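Local coordinates for lectin CEL-I, N-acetyl-D-galactosamine-specific C-type (PDB 4WQQ), which binds sugars in a calcium-dependent way, as a C-type lectin specific for galactose and N-acetylgalactosamine that has been engineered here to recognise mannose, at residues 17-22 with 132-137; 23-28 with 71-76; 108-113 with 123-128. The protein carries 3 engineered substitutions. All blocks are in the same frame, centred on the assembly; numbering follows the deposited sequence.

Contact 1: residues 17-22 with 132-137; sequences RFFNTL and AKYMCK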
loop_
_atom_site.group_PDB
_atom_site.type_symbol
_atom_site.label_atom_id
_atom_site.label_comp_id
_atom_site.label_asym_id
_atom_site.label_seq_id
_atom_site.Cartn_x
_atom_site.Cartn_y
_atom_site.Cartn_z
ATOM N N ARG A 17 -10.615 -2.932 -5.726
ATOM C CA ARG A 17 -10.848 -2.215 -6.937
ATOM C C ARG A 17 -11.704 -3.021 -7.898
ATOM O O ARG A 17 -11.364 -4.143 -8.260
ATOM C CB ARG A 17 -9.557 -1.817 -7.626
ATOM C CG ARG A 17 -9.740 -0.892 -8.825
ATOM C CD ARG A 17 -8.424 -0.224 -9.168
ATOM N NE ARG A 17 -8.533 0.521 -10.405
ATOM C CZ ARG A 17 -7.521 1.099 -11.033
ATOM N NH1 ARG A 17 -6.292 1.018 -10.542
ATOM N NH2 ARG A 17 -7.764 1.733 -12.190
ATOM N N PHE A 18 -12.822 -2.422 -8.290
ATOM C CA PHE A 18 -13.686 -2.993 -9.257
ATOM C C PHE A 18 -13.394 -2.530 -10.671
ATOM O O PHE A 18 -13.186 -1.333 -10.912
ATOM C CB PHE A 18 -15.133 -2.613 -8.896
ATOM C CG PHE A 18 -16.129 -3.025 -9.940
ATOM C CD1 PHE A 18 -16.310 -4.369 -10.221
ATOM C CD2 PHE A 18 -16.831 -2.066 -10.702
ATOM C CE1 PHE A 18 -17.171 -4.799 -11.199
ATOM C CE2 PHE A 18 -17.719 -2.495 -11.679
ATOM C CZ PHE A 18 -17.877 -3.832 -11.967
ATOM N N PHE A 19 -13.325 -3.512 -11.578
ATOM C CA PHE A 19 -13.146 -3.327 -12.981
ATOM C C PHE A 19 -14.382 -3.721 -13.755
ATOM O O PHE A 19 -14.780 -4.859 -13.865
ATOM C CB PHE A 19 -11.954 -4.121 -13.477
ATOM C CG PHE A 19 -10.654 -3.592 -12.954
ATOM C CD1 PHE A 19 -9.999 -2.559 -13.590
ATOM C CD2 PHE A 19 -10.134 -4.088 -11.775
ATOM C CE1 PHE A 19 -8.799 -2.045 -13.094
ATOM C CE2 PHE A 19 -8.964 -3.556 -11.283
ATOM C CZ PHE A 19 -8.303 -2.545 -11.942
ATOM N N ASN A 20 -14.994 -2.703 -14.341
ATOM C CA ASN A 20 -16.286 -2.848 -15.018
ATOM C C ASN A 20 -16.087 -3.230 -16.477
ATOM O O ASN A 20 -16.487 -2.535 -17.386
ATOM C CB ASN A 20 -17.081 -1.576 -14.858
ATOM C CG ASN A 20 -18.546 -1.770 -15.173
ATOM O OD1 ASN A 20 -19.036 -2.863 -15.291
ATOM N ND2 ASN A 20 -19.258 -0.682 -15.255
ATOM N N THR A 21 -15.446 -4.381 -16.651
ATOM C CA THR A 21 -15.042 -4.916 -17.948
ATOM C C THR A 21 -15.331 -6.361 -17.942
ATOM O O THR A 21 -14.888 -7.131 -17.043
ATOM C CB THR A 21 -13.517 -4.662 -18.177
ATOM O OG1 THR A 21 -13.273 -3.243 -18.298
ATOM C CG2 THR A 21 -12.991 -5.347 -19.437
ATOM N N LEU A 22 -16.102 -6.780 -18.926
ATOM C CA LEU A 22 -16.393 -8.170 -19.078
ATOM C C LEU A 22 -15.168 -8.946 -19.591
ATOM O O LEU A 22 -14.536 -8.573 -20.617
ATOM C CB LEU A 22 -17.550 -8.318 -20.095
ATOM C CG LEU A 22 -19.000 -8.661 -19.789
ATOM C CD1 LEU A 22 -19.566 -9.357 -21.044
ATOM C CD2 LEU A 22 -19.218 -9.598 -18.640
ATOM N N ALA A 132 -17.512 -12.262 -17.133
ATOM C CA ALA A 132 -18.030 -11.558 -16.011
ATOM C C ALA A 132 -17.167 -10.355 -15.745
ATOM O O ALA A 132 -16.073 -10.264 -16.298
ATOM C CB ALA A 132 -18.127 -12.419 -14.748
ATOM N N LYS A 133 -17.677 -9.466 -14.868
ATOM C CA LYS A 133 -16.920 -8.318 -14.367
ATOM C C LYS A 133 -15.921 -8.860 -13.327
ATOM O O LYS A 133 -15.979 -10.054 -13.040
ATOM C CB LYS A 133 -17.838 -7.258 -13.792
ATOM C CG LYS A 133 -18.977 -6.896 -14.711
ATOM C CD LYS A 133 -18.540 -6.285 -16.027
ATOM C CE LYS A 133 -19.794 -5.986 -16.926
ATOM N NZ LYS A 133 -20.681 -4.968 -16.292
ATOM N N TYR A 134 -15.020 -8.044 -12.791
ATOM C CA TYR A 134 -14.120 -8.577 -11.767
ATOM C C TYR A 134 -13.718 -7.535 -10.742
ATOM O O TYR A 134 -13.828 -6.367 -10.948
ATOM C CB TYR A 134 -12.918 -9.298 -12.387
ATOM C CG TYR A 134 -11.991 -8.413 -13.172
ATOM C CD1 TYR A 134 -12.254 -8.084 -14.480
ATOM C CD2 TYR A 134 -10.771 -7.954 -12.598
ATOM C CE1 TYR A 134 -11.363 -7.317 -15.182
ATOM C CE2 TYR A 134 -9.899 -7.182 -13.279
ATOM C CZ TYR A 134 -10.182 -6.842 -14.571
ATOM O OH TYR A 134 -9.312 -6.055 -15.338
ATOM N N MET A 135 -13.277 -8.050 -9.626
ATOM C CA MET A 135 -12.846 -7.227 -8.519
ATOM C C MET A 135 -11.480 -7.737 -8.016
ATOM O O MET A 135 -11.302 -8.943 -7.761
ATOM C CB MET A 135 -13.859 -7.465 -7.425
ATOM C CG MET A 135 -13.576 -6.892 -6.075
ATOM S SD MET A 135 -14.243 -5.264 -5.870
ATOM C CE MET A 135 -16.049 -5.325 -6.263
ATOM N N CYS A 136 -10.578 -6.808 -7.777
ATOM C CA CYS A 136 -9.297 -7.139 -7.197
ATOM C C CYS A 136 -9.196 -6.685 -5.745
ATOM O O CYS A 136 -9.972 -5.825 -5.298
ATOM C CB CYS A 136 -8.166 -6.494 -7.975
ATOM S SG CYS A 136 -8.261 -6.761 -9.782
ATOM N N LYS A 137 -8.253 -7.269 -5.047
ATOM C CA LYS A 137 -8.072 -7.017 -3.597
ATOM C C LYS A 137 -6.594 -6.985 -3.394
ATOM O O LYS A 137 -5.892 -7.844 -3.908
ATOM C CB LYS A 137 -8.713 -8.159 -2.827
ATOM C CG LYS A 137 -8.539 -8.234 -1.341
ATOM C CD LYS A 137 -9.391 -9.409 -0.768
ATOM C CE LYS A 137 -8.959 -9.732 0.653
ATOM N NZ LYS A 137 -9.790 -10.757 1.324
#

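Contact 2: residues 23-28 with 71-76; sequences TTWENA and QLWIGL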
loop_
_atom_site.group_PDB
_atom_site.type_symbol
_atom_site.label_atom_id
_atom_site.label_comp_id
_atom_site.label_asym_id
_atom_site.label_seq_id
_atom_site.Cartn_x
_atom_site.Cartn_y
_atom_site.Cartn_z
ATOM N N THR A 23 -14.806 -10.049 -18.925
ATOM C CA THR A 23 -13.685 -10.851 -19.330
ATOM C C THR A 23 -13.836 -12.300 -18.745
ATOM O O THR A 23 -14.744 -12.605 -17.989
ATOM C CB THR A 23 -12.284 -10.170 -18.994
ATOM O OG1 THR A 23 -11.258 -10.799 -19.754
ATOM C CG2 THR A 23 -11.937 -10.275 -17.486
ATOM N N THR A 24 -12.927 -13.169 -19.142
ATOM C CA THR A 24 -12.836 -14.512 -18.633
ATOM C C THR A 24 -12.220 -14.509 -17.221
ATOM O O THR A 24 -11.547 -13.571 -16.845
ATOM C CB THR A 24 -11.986 -15.395 -19.520
ATOM O OG1 THR A 24 -10.657 -14.833 -19.620
ATOM C CG2 THR A 24 -12.582 -15.514 -20.924
ATOM N N TRP A 25 -12.442 -15.569 -16.486
ATOM C CA TRP A 25 -11.874 -15.690 -15.163
ATOM C C TRP A 25 -10.333 -15.655 -15.249
ATOM O O TRP A 25 -9.697 -14.969 -14.462
ATOM C CB TRP A 25 -12.312 -16.945 -14.459
ATOM C CG TRP A 25 -11.858 -17.077 -13.031
ATOM C CD1 TRP A 25 -12.537 -16.711 -11.915
ATOM C CD2 TRP A 25 -10.631 -17.646 -12.569
ATOM N NE1 TRP A 25 -11.804 -16.991 -10.804
ATOM C CE2 TRP A 25 -10.636 -17.587 -11.177
ATOM C CE3 TRP A 25 -9.529 -18.224 -13.198
ATOM C CZ2 TRP A 25 -9.573 -18.097 -10.401
ATOM C CZ3 TRP A 25 -8.508 -18.743 -12.421
ATOM C CH2 TRP A 25 -8.543 -18.694 -11.056
ATOM N N GLU A 26 -9.792 -16.391 -16.209
ATOM C CA GLU A 26 -8.333 -16.480 -16.376
ATOM C C GLU A 26 -7.772 -15.105 -16.654
ATOM O O GLU A 26 -6.766 -14.703 -16.049
ATOM C CB GLU A 26 -8.018 -17.430 -17.529
ATOM C CG GLU A 26 -6.912 -18.395 -17.188
ATOM C CD GLU A 26 -5.589 -17.965 -17.734
ATOM O OE1 GLU A 26 -5.087 -18.664 -18.668
ATOM O OE2 GLU A 26 -5.058 -16.933 -17.226
ATOM N N ASN A 27 -8.401 -14.321 -17.516
ATOM C CA ASN A 27 -7.852 -13.023 -17.798
ATOM C C ASN A 27 -8.080 -12.037 -16.646
ATOM O O ASN A 27 -7.234 -11.248 -16.349
ATOM C CB ASN A 27 -8.418 -12.446 -19.068
ATOM C CG ASN A 27 -7.818 -11.105 -19.388
ATOM O OD1 ASN A 27 -6.587 -10.989 -19.609
ATOM N ND2 ASN A 27 -8.621 -10.102 -19.387
ATOM N N ALA A 28 -9.234 -12.150 -15.947
ATOM C CA ALA A 28 -9.431 -11.346 -14.744
ATOM C C ALA A 28 -8.308 -11.631 -13.678
ATOM O O ALA A 28 -7.823 -10.724 -13.019
ATOM C CB ALA A 28 -10.809 -11.588 -14.205
ATOM N N GLN A 71 -22.523 -11.157 -13.609
ATOM C CA GLN A 71 -21.829 -11.735 -12.515
ATOM C C GLN A 71 -20.497 -11.027 -12.307
ATOM O O GLN A 71 -20.058 -10.202 -13.122
ATOM C CB GLN A 71 -21.610 -13.263 -12.752
ATOM C CG GLN A 71 -22.891 -14.124 -12.741
ATOM C CD GLN A 71 -23.670 -14.029 -14.023
ATOM O OE1 GLN A 71 -23.131 -14.164 -15.147
ATOM N NE2 GLN A 71 -24.969 -13.796 -13.896
ATOM N N LEU A 72 -19.886 -11.374 -11.183
ATOM C CA LEU A 72 -18.618 -10.823 -10.707
ATOM C C LEU A 72 -17.662 -11.953 -10.376
ATOM O O LEU A 72 -17.844 -12.690 -9.407
ATOM C CB LEU A 72 -18.842 -9.935 -9.500
ATOM C CG LEU A 72 -17.590 -9.234 -8.892
ATOM C CD1 LEU A 72 -17.161 -8.033 -9.693
ATOM C CD2 LEU A 72 -17.769 -8.839 -7.466
ATOM N N TRP A 73 -16.581 -12.091 -11.151
ATOM C CA TRP A 73 -15.508 -13.037 -10.737
ATOM C C TRP A 73 -14.901 -12.756 -9.404
ATOM O O TRP A 73 -14.571 -11.591 -9.076
ATOM C CB TRP A 73 -14.371 -13.029 -11.743
ATOM C CG TRP A 73 -14.736 -13.520 -13.152
ATOM C CD1 TRP A 73 -14.491 -12.876 -14.305
ATOM C CD2 TRP A 73 -15.306 -14.794 -13.524
ATOM N NE1 TRP A 73 -14.903 -13.612 -15.375
ATOM C CE2 TRP A 73 -15.412 -14.791 -14.945
ATOM C CE3 TRP A 73 -15.754 -15.936 -12.801
ATOM C CZ2 TRP A 73 -15.944 -15.899 -15.671
ATOM C CZ3 TRP A 73 -16.271 -17.007 -13.503
ATOM C CH2 TRP A 73 -16.364 -16.967 -14.965
ATOM N N ILE A 74 -14.719 -13.831 -8.662
ATOM C CA ILE A 74 -13.932 -13.840 -7.436
ATOM C C ILE A 74 -12.837 -14.882 -7.547
ATOM O O ILE A 74 -12.852 -15.759 -8.449
ATOM C CB ILE A 74 -14.816 -14.024 -6.165
ATOM C CG1 ILE A 74 -15.484 -15.421 -6.212
ATOM C CG2 ILE A 74 -15.867 -12.941 -6.121
ATOM C CD1 ILE A 74 -16.486 -15.735 -5.093
ATOM N N GLY A 75 -11.908 -14.875 -6.596
ATOM C CA GLY A 75 -10.732 -15.711 -6.698
ATOM C C GLY A 75 -10.879 -17.182 -6.329
ATOM O O GLY A 75 -9.913 -17.807 -5.963
ATOM N N LEU A 76 -12.059 -17.737 -6.539
ATOM C CA LEU A 76 -12.404 -19.084 -6.050
ATOM C C LEU A 76 -12.419 -20.033 -7.224
ATOM O O LEU A 76 -13.016 -19.740 -8.268
ATOM C CB LEU A 76 -13.800 -19.078 -5.375
ATOM C CG LEU A 76 -14.199 -20.292 -4.529
ATOM C CD1 LEU A 76 -13.462 -20.324 -3.240
ATOM C CD2 LEU A 76 -15.679 -20.291 -4.268
#

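Contact 3: residues 108-113 with 123-128; sequences NAEDYG and WNDNSA. With CA (calcium ion), chain F; CA (calcium ion), chain E; CA (calcium ion), chain G; MAN (alpha-D-mannopyranose), chain H.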
loop_
_atom_site.group_PDB
_atom_site.type_symbol
_atom_site.label_atom_id
_atom_site.label_comp_id
_atom_site.label_asym_id
_atom_site.label_seq_id
_atom_site.Cartn_x
_atom_site.Cartn_y
_atom_site.Cartn_z
ATOM N N ASN A 108 -20.201 -30.766 -16.347
ATOM C CA ASN A 108 -18.896 -31.200 -15.957
ATOM C C ASN A 108 -17.758 -30.256 -16.250
ATOM O O ASN A 108 -16.649 -30.715 -16.408
ATOM C CB ASN A 108 -18.513 -32.550 -16.602
ATOM C CG ASN A 108 -19.347 -33.674 -16.105
ATOM O OD1 ASN A 108 -18.937 -34.425 -15.235
ATOM N ND2 ASN A 108 -20.530 -33.798 -16.640
ATOM N N ALA A 109 -18.014 -28.943 -16.284
ATOM C CA ALA A 109 -17.080 -27.964 -16.795
ATOM C C ALA A 109 -17.251 -26.594 -16.188
ATOM O O ALA A 109 -17.392 -25.627 -16.905
ATOM C CB ALA A 109 -17.249 -27.840 -18.305
ATOM N N GLU A 110 -17.342 -26.525 -14.875
ATOM C CA GLU A 110 -17.430 -25.248 -14.209
ATOM C C GLU A 110 -16.497 -25.268 -13.037
ATOM O O GLU A 110 -16.787 -25.873 -11.969
ATOM C CB GLU A 110 -18.871 -24.906 -13.802
ATOM C CG GLU A 110 -19.834 -24.702 -14.963
ATOM C CD GLU A 110 -21.150 -24.086 -14.515
ATOM O OE1 GLU A 110 -21.659 -24.517 -13.431
ATOM O OE2 GLU A 110 -21.715 -23.210 -15.238
ATOM N N ASP A 111 -15.396 -24.534 -13.192
ATOM C CA ASP A 111 -14.386 -24.498 -12.181
ATOM C C ASP A 111 -14.119 -23.108 -11.527
ATOM O O ASP A 111 -13.180 -22.955 -10.783
ATOM C CB ASP A 111 -13.081 -25.114 -12.699
ATOM C CG ASP A 111 -13.166 -26.662 -12.964
ATOM O OD1 ASP A 111 -14.203 -27.352 -12.654
ATOM O OD2 ASP A 111 -12.148 -27.185 -13.487
ATOM N N TYR A 112 -14.921 -22.107 -11.827
ATOM C CA TYR A 112 -14.564 -20.701 -11.554
ATOM C C TYR A 112 -15.692 -19.998 -10.838
ATOM O O TYR A 112 -16.824 -19.939 -11.338
ATOM C CB TYR A 112 -14.097 -19.960 -12.855
ATOM C CG TYR A 112 -13.004 -20.726 -13.474
ATOM C CD1 TYR A 112 -11.724 -20.712 -12.897
ATOM C CD2 TYR A 112 -13.274 -21.638 -14.511
ATOM C CE1 TYR A 112 -10.717 -21.510 -13.375
ATOM C CE2 TYR A 112 -12.251 -22.448 -14.993
ATOM C CZ TYR A 112 -10.987 -22.363 -14.445
ATOM O OH TYR A 112 -9.979 -23.205 -14.947
ATOM N N GLY A 113 -15.394 -19.461 -9.665
ATOM C CA GLY A 113 -16.392 -18.837 -8.809
ATOM C C GLY A 113 -16.721 -17.380 -9.126
ATOM O O GLY A 113 -15.880 -16.651 -9.634
ATOM N N TRP A 123 -22.973 -17.085 -4.571
ATOM C CA TRP A 123 -21.964 -17.571 -5.466
ATOM C C TRP A 123 -22.482 -18.660 -6.412
ATOM O O TRP A 123 -23.330 -19.484 -6.058
ATOM C CB TRP A 123 -20.802 -18.152 -4.685
ATOM C CG TRP A 123 -20.187 -17.287 -3.619
ATOM C CD1 TRP A 123 -20.479 -15.999 -3.334
ATOM C CD2 TRP A 123 -19.205 -17.693 -2.696
ATOM N NE1 TRP A 123 -19.688 -15.553 -2.325
ATOM C CE2 TRP A 123 -18.898 -16.581 -1.904
ATOM C CE3 TRP A 123 -18.531 -18.874 -2.482
ATOM C CZ2 TRP A 123 -17.950 -16.636 -0.923
ATOM C CZ3 TRP A 123 -17.581 -18.943 -1.506
ATOM C CH2 TRP A 123 -17.284 -17.821 -0.749
ATOM N N ASN A 124 -21.930 -18.632 -7.643
ATOM C CA ASN A 124 -22.090 -19.653 -8.638
ATOM C C ASN A 124 -20.690 -20.053 -9.171
ATOM O O ASN A 124 -19.767 -19.223 -9.199
ATOM C CB ASN A 124 -22.888 -19.087 -9.768
ATOM C CG ASN A 124 -23.058 -20.059 -10.893
ATOM O OD1 ASN A 124 -23.348 -21.235 -10.705
ATOM N ND2 ASN A 124 -22.828 -19.565 -12.106
ATOM N N ASP A 125 -20.547 -21.317 -9.556
ATOM C CA ASP A 125 -19.448 -21.772 -10.369
ATOM C C ASP A 125 -19.803 -21.656 -11.852
ATOM O O ASP A 125 -20.935 -21.970 -12.287
ATOM C CB ASP A 125 -18.963 -23.174 -9.974
ATOM C CG ASP A 125 -20.057 -24.264 -10.127
ATOM O OD1 ASP A 125 -21.285 -23.975 -10.175
ATOM O OD2 ASP A 125 -19.667 -25.422 -10.128
ATOM N N ASN A 126 -18.809 -21.248 -12.635
ATOM C CA ASN A 126 -19.045 -21.100 -14.051
ATOM C C ASN A 126 -17.790 -21.582 -14.821
ATOM O O ASN A 126 -16.766 -21.977 -14.230
ATOM C CB ASN A 126 -19.466 -19.652 -14.358
ATOM C CG ASN A 126 -20.482 -19.548 -15.512
ATOM O OD1 ASN A 126 -20.417 -20.301 -16.498
ATOM N ND2 ASN A 126 -21.420 -18.585 -15.419
ATOM N N SER A 127 -17.879 -21.532 -16.129
ATOM C CA SER A 127 -16.879 -22.164 -16.956
ATOM C C SER A 127 -15.725 -21.250 -17.350
ATOM O O SER A 127 -15.773 -20.066 -17.164
ATOM C CB SER A 127 -17.558 -22.642 -18.223
ATOM O OG SER A 127 -17.791 -21.503 -19.053
ATOM N N ALA A 128 -14.747 -21.823 -18.034
ATOM C CA ALA A 128 -13.611 -21.020 -18.499
ATOM C C ALA A 128 -13.891 -20.154 -19.666
ATOM O O ALA A 128 -13.073 -19.276 -20.021
ATOM C CB ALA A 128 -12.450 -22.004 -18.802
HETATM CA CA CA F . -22.890 -23.357 -11.694
HETATM CA CA CA E . -15.758 -27.673 -10.861
HETATM CA CA CA G . -13.137 -29.441 -13.227
HETATM C C1 MAN H . -27.441 -21.663 -14.893
HETATM C C2 MAN H . -27.092 -22.487 -13.688
HETATM C C3 MAN H . -25.691 -22.204 -13.165
HETATM C C4 MAN H . -24.724 -22.193 -14.338
HETATM C C5 MAN H . -25.163 -21.052 -15.284
HETATM C C6 MAN H . -24.287 -20.783 -16.483
HETATM O O1 MAN H . -27.686 -20.395 -14.349
HETATM O O2 MAN H . -27.124 -23.802 -14.176
HETATM O O3 MAN H . -25.358 -23.264 -12.274
HETATM O O4 MAN H . -23.436 -21.991 -13.789
HETATM O O5 MAN H . -26.414 -21.555 -15.889
HETATM O O6 MAN H . -24.198 -22.098 -16.993
HETATM O O HOH W 1 -15.396 -29.857 -14.111
HETATM O O HOH W 2 -14.898 -24.895 -19.039
HETATM O O HOH W 3 -17.654 -27.132 -9.583
HETATM O O HOH W 4 -11.449 -29.711 -11.705
#

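Contact 1: residues 17-22 with 132-137
Phe19 and Tyr134 face each other across an antiparallel strand pair, on its closely packed ring side. The Tyr134 ring presents one face to Phe19, whose CB sits over it, 3.4 Å from Tyr134 CZ. The rings are almost parallel, with planes at 15°, but strongly offset, with little overlap and centroids 5.0 Å apart. Tyr134 CG lies between its own N and carbonyl carbon (chi1 65°), and this swings the ring under Phe19. Next along this face, Cys136 SG lies 3.6 Å from Phe19 CE2, obliquely to the ring. On the other face, Phe18 turns its edge to Lys133, with CE1 3.6 Å from Lys133 CB. Phe18 CB also rests against Met135 CE. Backbone hydrogen bonds join the strands, among them Cys136 N to Arg17 O, 2.8 Å. The bond from Tyr134 N to Phe19 O is weak.

The edge formed by Asn20, Thr21 and Leu22 faces solvent. Even so, Leu22 CD2 presses on Ala132 CA at 3.5 Å, and Lys133 itself is buried. Its chain bends at chi2 and chi4 and brings NZ to Asn20 OD1, 2.9 Å away in the plane of the amide carbonyl. Asp66 and Gln68 also hold this NZ. The pairing brings the early and last strands of the domain together, as in the C-type lectin fold, and the Cys32-Cys136 disulfide ties the last strand to helix 25-34.

Contact 2: residues 23-28 with 71-76
Segment 23-28, whose helix begins at Trp25, comes nearest to 71-76 at Trp73, before the chain turns at Gly75; the CA atoms of Trp25 and Trp73 are 6.3 Å apart. The two indoles meet in an offset edge-to-face (T-shaped) arrangement. Trp25 turns the edge of its five-membered ring toward the six-membered ring of Trp73, with planes at 88° and centroids 5.1 Å apart. Between the side chains the closest pair is Trp25 CD1 and Trp73 CE3, at 3.4 Å. Trp25 CB sits over the centre of the Trp73 six-membered ring, 3.7 Å from its centroid, as a CH-pi contact. With Trp25 CG anti to the backbone N (chi1 -175°), the indole runs past the Trp73 ring to the strand backbone, where NE1 donates to Ile74 O at 2.9 Å. Trp73 answers in the other direction. Its NE1 donates to Thr23 O at 2.8 Å in an almost straight bond. That oxygen lies in the indole plane, but the donor stands above the carbonyl plane. Ala28 CB packs at Trp73 CD1, 3.9 Å away. Thr24 is the N-cap of the helix, its OG1 accepting from Asn27 N. Beyond the two segments, Trp25 stacks on Tyr77 and meets the ring of Tyr112.

Each indole N-H is thus spent on a backbone carbonyl of the opposite segment. Both polar groups are satisfied inside a buried aromatic contact, and the two bonds limit how either ring can turn.

Contact 3: residues 108-113 with 123-128
Glu110, Tyr112 and Asn126 carry most of this contact. Tyr112 and Asn126 pair their backbones in the hairpin. Asn126 N donates to Tyr112 O at 2.7 Å, and Tyr112 N donates back to Asn126 O at 3.0 Å. Opposite Asn126 the other chain segment has two residues, Asp111 and Tyr112, which makes a classic beta bulge. The Tyr112 ring leans along the turn after the strand, its CE2 reaching Ala128 CB at 3.8 Å.

Glu110 crosses over Asn126 toward the sugar. Its CG is anti to the carbonyl carbon (chi1 -65°) and the chain then runs extended, which carries the carboxylate to the calcium that holds the mannose. OE1 binds this ion at 2.4 Å and is also hydrogen-bonded to His106, probably also engineered. OE2 accepts from mannose O6 at 3.2 Å and lies only 2.6 Å from mannose O4. Asn124 OD1 and Asp125, through both O and OD1, bind the same calcium, as do mannose O3 and O4. Asn105 also holds the Asp125 carboxylate. The engineered Glu102 and Asn104 complete the site. Asn124 ND2 also donates to mannose O4. The amide of Asn126 borders the mannose at C6, and its OD1 is held by Ser127 N at 2.8 Å.

Glu110 O binds a second calcium at 2.4 Å. Asp111 OD1 binds that ion and also a third calcium. Glu110 therefore links two ions. The metals probably offset the charge of the gathered carboxylates. Only the first calcium contacts the sugar; the second, through Glu110 O, probably steadies the loop that carries Glu110.

How the contacts relate
All three contacts reach the same sheet: contacts 1 and 3 pair strands in it, and contact 2 packs a helix start on it. Contacts 1 and 2 have centres about 8 Å apart and are joined by a probable hydrogen bond between Lys133 O and Trp73 N, 2.8 Å. Contacts 2 and 3 have centres about 10 Å apart. There Leu76 O and Gly113 N form a probable hydrogen bond of 2.8 Å, and Trp25 CD2 packs on Tyr112 CD1. Contacts 1 and 3 lie about 17 Å apart between centres and do not touch directly. Along the chain, contact 1 encloses the other two. Contact 3 supplies part of the mannose and calcium sites. The Trp73 side chain is about 9 Å from the mannose.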